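Local atomic coordinates of putative oxidoreductase yhhX (Escherichia coli K-12, PDB entry 3F4L), a protein that is a probable oxidoreductase of the Gfo/Idh/MocA family, perhaps acting as an NADP-dependent scyllo-inositol dehydrogenase. Residues N91-K96 with T118-Q123; I8-S13 with A32-R37. All coordinates share one frame; numbering follows the deposited sequence.

Interaction 1: N91-K96 with T118-Q123; sequences NVLVEK and TVTPYQ
The ring of Tyr122 has Lys96 NZ at its edge, 3.8 Å from CD2, while Leu93 CD2 and Glu95 CG approach it obliquely; the ring of His18 also meets it, with the planes about 30° apart. Strands 91-94 and 119-121 are the parallel arms of a beta-alpha-beta crossover of the Rossmann fold, linked by helix 102-115. Glu95 and Lys96 fit the Glu-Lys-Pro signature of the family. Two bends in the Lys96 chain, at chi2 (72°) and chi3 (66°), fold it back so that CD lies 3.4 Å from Tyr122 O. Beta-branched Val92 and Val119 suit extended strands and lie side by side, CB of the first 3.9 Å from CG2 of the second, on the face where helix 78-87 covers Val92. On the other face Leu93, covered by helix 300-311, brings CD1 to Thr120 CG2. In the backbone ladder Val92 N donates to Thr118 O and Val94 N to Thr120 O, each 2.8 Å, and Thr120 N donates back to Val92 O. Pro121, lacking an N-H, is tolerated on this outermost strand because its nitrogen faces away from strand 91-94. At the ladder's start, Asn91 OD1 accepts a hydrogen bond from Thr118 N at 2.9 Å, in the carbonyl plane.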
loop_
_atom_site.group_PDB
_atom_site.type_symbol
_atom_site.label_atom_id
_atom_site.label_comp_id
_atom_site.label_asym_id
_atom_site.label_seq_id
_atom_site.Cartn_x
_atom_site.Cartn_y
_atom_site.Cartn_z
ATOM N N ASN A 91 -33.053 -13.769 20.253
ATOM C CA ASN A 91 -32.037 -13.689 19.212
ATOM C C ASN A 91 -31.252 -12.443 19.600
ATOM O O ASN A 91 -31.821 -11.519 20.181
ATOM C CB ASN A 91 -32.686 -13.507 17.846
ATOM C CG ASN A 91 -33.417 -14.745 17.398
ATOM O OD1 ASN A 91 -32.797 -15.765 17.094
ATOM N ND2 ASN A 91 -34.743 -14.675 17.376
ATOM N N VAL A 92 -29.961 -12.409 19.287
ATOM C CA VAL A 92 -29.135 -11.274 19.680
ATOM C C VAL A 92 -28.261 -10.657 18.583
ATOM O O VAL A 92 -27.577 -11.370 17.834
ATOM C CB VAL A 92 -28.210 -11.674 20.865
ATOM C CG1 VAL A 92 -27.300 -10.518 21.246
ATOM C CG2 VAL A 92 -29.049 -12.098 22.068
ATOM N N LEU A 93 -28.289 -9.326 18.517
ATOM C CA LEU A 93 -27.482 -8.550 17.574
ATOM C C LEU A 93 -26.541 -7.731 18.462
ATOM O O LEU A 93 -26.992 -6.966 19.321
ATOM C CB LEU A 93 -28.373 -7.639 16.721
ATOM C CG LEU A 93 -27.698 -6.698 15.703
ATOM C CD1 LEU A 93 -26.920 -7.495 14.652
ATOM C CD2 LEU A 93 -28.769 -5.858 15.017
ATOM N N VAL A 94 -25.235 -7.893 18.272
ATOM C CA VAL A 94 -24.268 -7.197 19.110
ATOM C C VAL A 94 -23.375 -6.192 18.384
ATOM O O VAL A 94 -22.781 -6.508 17.358
ATOM C CB VAL A 94 -23.343 -8.201 19.829
ATOM C CG1 VAL A 94 -22.566 -7.490 20.927
ATOM C CG2 VAL A 94 -24.156 -9.355 20.404
ATOM N N GLU A 95 -23.272 -4.989 18.937
ATOM C CA GLU A 95 -22.422 -3.954 18.353
ATOM C C GLU A 95 -20.948 -4.250 18.613
ATOM O O GLU A 95 -20.614 -5.011 19.518
ATOM C CB GLU A 95 -22.767 -2.588 18.935
ATOM C CG GLU A 95 -23.835 -1.848 18.170
ATOM C CD GLU A 95 -23.861 -0.380 18.522
ATOM O OE1 GLU A 95 -24.504 0.396 17.780
ATOM O OE2 GLU A 95 -23.234 -0.007 19.539
ATOM N N LYS A 96 -20.072 -3.645 17.813
ATOM C CA LYS A 96 -18.626 -3.836 17.956
ATOM C C LYS A 96 -18.162 -3.437 19.358
ATOM O O LYS A 96 -18.569 -2.403 19.878
ATOM C CB LYS A 96 -17.882 -2.994 16.908
ATOM C CG LYS A 96 -18.316 -3.260 15.463
ATOM C CD LYS A 96 -19.719 -2.707 15.135
ATOM C CE LYS A 96 -19.736 -1.174 15.181
ATOM N NZ LYS A 96 -20.973 -0.570 14.601
ATOM N N THR A 118 -30.211 -17.061 17.002
ATOM C CA THR A 118 -29.201 -16.380 16.217
ATOM C C THR A 118 -28.478 -15.302 17.026
ATOM O O THR A 118 -29.113 -14.446 17.627
ATOM C CB THR A 118 -29.825 -15.672 14.996
ATOM O OG1 THR A 118 -30.403 -16.641 14.114
ATOM C CG2 THR A 118 -28.762 -14.860 14.252
ATOM N N VAL A 119 -27.154 -15.359 17.054
ATOM C CA VAL A 119 -26.368 -14.322 17.722
ATOM C C VAL A 119 -25.379 -13.859 16.652
ATOM O O VAL A 119 -24.691 -14.672 16.040
ATOM C CB VAL A 119 -25.618 -14.838 18.970
ATOM C CG1 VAL A 119 -24.513 -15.825 18.581
ATOM C CG2 VAL A 119 -25.037 -13.670 19.728
ATOM N N THR A 120 -25.312 -12.557 16.415
ATOM C CA THR A 120 -24.440 -12.035 15.368
ATOM C C THR A 120 -23.986 -10.611 15.630
ATOM O O THR A 120 -24.642 -9.868 16.355
ATOM C CB THR A 120 -25.182 -12.057 14.004
ATOM O OG1 THR A 120 -24.344 -11.507 12.982
ATOM C CG2 THR A 120 -26.465 -11.223 14.078
ATOM N N PRO A 121 -22.836 -10.220 15.062
ATOM C CA PRO A 121 -22.345 -8.854 15.256
ATOM C C PRO A 121 -23.098 -7.941 14.277
ATOM O O PRO A 121 -23.785 -8.424 13.377
ATOM C CB PRO A 121 -20.862 -8.971 14.916
ATOM C CG PRO A 121 -20.865 -10.008 13.822
ATOM C CD PRO A 121 -21.828 -11.052 14.376
ATOM N N TYR A 122 -22.971 -6.632 14.467
ATOM C CA TYR A 122 -23.622 -5.634 13.620
ATOM C C TYR A 122 -22.569 -5.130 12.633
ATOM O O TYR A 122 -21.796 -4.236 12.958
ATOM C CB TYR A 122 -24.129 -4.474 14.500
ATOM C CG TYR A 122 -24.841 -3.337 13.790
ATOM C CD1 TYR A 122 -25.971 -3.568 13.000
ATOM C CD2 TYR A 122 -24.415 -2.026 13.948
ATOM C CE1 TYR A 122 -26.656 -2.513 12.393
ATOM C CE2 TYR A 122 -25.089 -0.965 13.344
ATOM C CZ TYR A 122 -26.205 -1.219 12.572
ATOM O OH TYR A 122 -26.866 -0.178 11.980
ATOM N N GLN A 123 -22.522 -5.722 11.442
ATOM C CA GLN A 123 -21.547 -5.306 10.432
ATOM C C GLN A 123 -22.264 -4.505 9.357
ATOM O O GLN A 123 -22.383 -4.936 8.219
ATOM C CB GLN A 123 -20.863 -6.533 9.812
ATOM C CG GLN A 123 -20.105 -7.390 10.825
ATOM C CD GLN A 123 -18.969 -6.639 11.513
ATOM O OE1 GLN A 123 -18.626 -5.520 11.131
ATOM N NE2 GLN A 123 -18.369 -7.264 12.521
#

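Interaction 2: I8-S13 with A32-R37; sequences IGFGKS and AHIFRR
Gly9 N donates to Phe35 O at 2.9 Å, with the donor tilted 34° from the carbonyl plane, and side chains pack to both sides of this bond. Ile8 CG2 lies 3.7 Å from Phe35 CD2, an oblique approach to the ring, while Ile8 CD1 reaches Phe35 CB. Beyond the glycine, Phe10 CB sits 3.8 Å from Ile34 CG2. With its CG anti to the backbone N (chi1 -170°), Phe10 carries its ring across the isoleucine at a slant, and CE1 comes within 4.1 Å of Ile34 CD1. Arg36 adds only aliphatic contact here, its CB 4.2 Å from Phe10 CB. Gly9 has a positive phi of 113°, and a side chain there would press on the preceding carbonyl oxygen. Gly9 opens the glycine-rich turn between the first strand and first helix of a Rossmann fold, a turn that in relatives passes beside the dinucleotide's phosphates; Gly11 is the N-cap of helix 12-22. Farther out, Thr14 OG1 of that helix hydrogen-bonds to Gly9 O, and Leu19 touches both Phe10 and Ile34. The ring of Tyr48 meets that of Phe10 edge-to-face. Tyr81 of helix 78-87 touches Ile8 and Phe35. The guanidinium of Arg36 leads away to a salt bridge between its NH1 and Glu43 OE2.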
loop_
_atom_site.group_PDB
_atom_site.type_symbol
_atom_site.label_atom_id
_atom_site.label_comp_id
_atom_site.label_asym_id
_atom_site.label_seq_id
_atom_site.Cartn_x
_atom_site.Cartn_y
_atom_site.Cartn_z
ATOM N N ILE A 8 -30.431 -2.789 24.406
ATOM C CA ILE A 8 -29.743 -2.728 25.682
ATOM C C ILE A 8 -28.734 -1.616 25.435
ATOM O O ILE A 8 -27.733 -1.815 24.733
ATOM C CB ILE A 8 -28.964 -4.012 26.007
ATOM C CG1 ILE A 8 -29.892 -5.229 25.960
ATOM C CG2 ILE A 8 -28.322 -3.880 27.378
ATOM C CD1 ILE A 8 -31.059 -5.139 26.875
ATOM N N GLY A 9 -29.012 -0.446 25.991
ATOM C CA GLY A 9 -28.134 0.688 25.812
ATOM C C GLY A 9 -28.828 1.752 24.985
ATOM O O GLY A 9 -29.485 1.454 23.984
ATOM N N PHE A 10 -28.699 3.003 25.403
ATOM C CA PHE A 10 -29.327 4.087 24.666
ATOM C C PHE A 10 -28.347 5.239 24.486
ATOM O O PHE A 10 -28.623 6.366 24.877
ATOM C CB PHE A 10 -30.584 4.570 25.400
ATOM C CG PHE A 10 -31.425 5.523 24.595
ATOM C CD1 PHE A 10 -31.802 5.207 23.298
ATOM C CD2 PHE A 10 -31.868 6.721 25.147
ATOM C CE1 PHE A 10 -32.612 6.066 22.556
ATOM C CE2 PHE A 10 -32.681 7.587 24.415
ATOM C CZ PHE A 10 -33.051 7.253 23.114
ATOM N N GLY A 11 -27.191 4.940 23.909
ATOM C CA GLY A 11 -26.191 5.966 23.687
ATOM C C GLY A 11 -26.260 6.487 22.263
ATOM O O GLY A 11 -27.288 6.353 21.585
ATOM N N LYS A 12 -25.162 7.075 21.804
ATOM C CA LYS A 12 -25.104 7.615 20.457
ATOM C C LYS A 12 -25.256 6.561 19.376
ATOM O O LYS A 12 -25.950 6.781 18.388
ATOM C CB LYS A 12 -23.799 8.381 20.255
ATOM C CG LYS A 12 -23.843 9.791 20.813
ATOM C CD LYS A 12 -24.842 10.630 20.023
ATOM C CE LYS A 12 -24.830 12.088 20.453
ATOM N NZ LYS A 12 -25.740 12.912 19.607
ATOM N N SER A 13 -24.612 5.416 19.554
ATOM C CA SER A 13 -24.714 4.372 18.547
ATOM C C SER A 13 -26.177 3.987 18.323
ATOM O O SER A 13 -26.619 3.848 17.193
ATOM C CB SER A 13 -23.918 3.138 18.967
ATOM O OG SER A 13 -24.471 2.572 20.137
ATOM N N ALA A 32 -40.078 -2.384 21.176
ATOM C CA ALA A 32 -40.900 -2.506 22.374
ATOM C C ALA A 32 -40.273 -1.943 23.638
ATOM O O ALA A 32 -40.966 -1.350 24.460
ATOM C CB ALA A 32 -41.274 -3.966 22.592
ATOM N N HIS A 33 -38.966 -2.131 23.791
ATOM C CA HIS A 33 -38.270 -1.650 24.976
ATOM C C HIS A 33 -36.877 -1.150 24.660
ATOM O O HIS A 33 -36.235 -1.586 23.710
ATOM C CB HIS A 33 -38.068 -2.770 25.995
ATOM C CG HIS A 33 -39.304 -3.545 26.318
ATOM N ND1 HIS A 33 -40.235 -3.113 27.237
ATOM C CD2 HIS A 33 -39.747 -4.739 25.862
ATOM C CE1 HIS A 33 -41.201 -4.011 27.334
ATOM N NE2 HIS A 33 -40.927 -5.007 26.510
ATOM N N ILE A 34 -36.415 -0.243 25.502
ATOM C CA ILE A 34 -35.062 0.254 25.414
ATOM C C ILE A 34 -34.600 0.359 26.852
ATOM O O ILE A 34 -35.119 1.159 27.626
ATOM C CB ILE A 34 -34.958 1.615 24.717
ATOM C CG1 ILE A 34 -35.165 1.434 23.205
ATOM C CG2 ILE A 34 -33.564 2.220 24.978
ATOM C CD1 ILE A 34 -34.916 2.701 22.398
ATOM N N PHE A 35 -33.657 -0.506 27.208
ATOM C CA PHE A 35 -33.080 -0.537 28.538
ATOM C C PHE A 35 -31.895 0.413 28.592
ATOM O O PHE A 35 -31.193 0.597 27.599
ATOM C CB PHE A 35 -32.591 -1.949 28.869
ATOM C CG PHE A 35 -31.640 -2.009 30.040
ATOM C CD1 PHE A 35 -32.119 -2.096 31.343
ATOM C CD2 PHE A 35 -30.262 -1.951 29.837
ATOM C CE1 PHE A 35 -31.234 -2.124 32.426
ATOM C CE2 PHE A 35 -29.371 -1.976 30.911
ATOM C CZ PHE A 35 -29.859 -2.063 32.206
ATOM N N ARG A 36 -31.698 1.025 29.751
ATOM C CA ARG A 36 -30.567 1.913 29.999
ATOM C C ARG A 36 -30.403 2.006 31.504
ATOM O O ARG A 36 -31.388 2.018 32.242
ATOM C CB ARG A 36 -30.775 3.310 29.389
ATOM C CG ARG A 36 -32.216 3.737 29.177
ATOM C CD ARG A 36 -32.674 4.761 30.184
ATOM N NE ARG A 36 -33.472 4.174 31.250
ATOM C CZ ARG A 36 -34.628 4.674 31.678
ATOM N NH1 ARG A 36 -35.128 5.770 31.129
ATOM N NH2 ARG A 36 -35.286 4.076 32.656
ATOM N N ARG A 37 -29.158 2.047 31.957
ATOM C CA ARG A 37 -28.873 2.122 33.387
ATOM C C ARG A 37 -29.430 3.413 33.986
ATOM O O ARG A 37 -29.996 3.411 35.081
ATOM C CB ARG A 37 -27.364 2.054 33.623
ATOM C CG ARG A 37 -26.606 1.297 32.541
ATOM C CD ARG A 37 -25.474 0.492 33.139
ATOM N NE ARG A 37 -25.985 -0.455 34.124
ATOM C CZ ARG A 37 -25.237 -1.328 34.789
ATOM N NH1 ARG A 37 -23.928 -1.382 34.574
ATOM N NH2 ARG A 37 -25.801 -2.148 35.668
#

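Both contacts belong to the six-stranded parallel sheet of the Rossmann domain, their centres about 15 Å apart. Interaction 2 comes first along the chain and closes before interaction 1 opens; it pairs the neighbouring strands 3-8 and 29-35, whereas interaction 1 joins 91-94 to the outermost strand 119-121. Strand 66-71 lies between the two pairs, bonding through its backbone to both Ile8 and Leu93. A direct bridge also exists: Glu95 OE2 lies 2.9 Å from Ser13 OG, a probable hydrogen bond that ties segment 91-96 to the start of helix 12-22, while OE1 is hydrogen-bonded to His18 NE2 on the same helix. The glycine-rich turn and Glu-Lys segment thus gather on one side of the domain, consistent with a shared cofactor and substrate cleft.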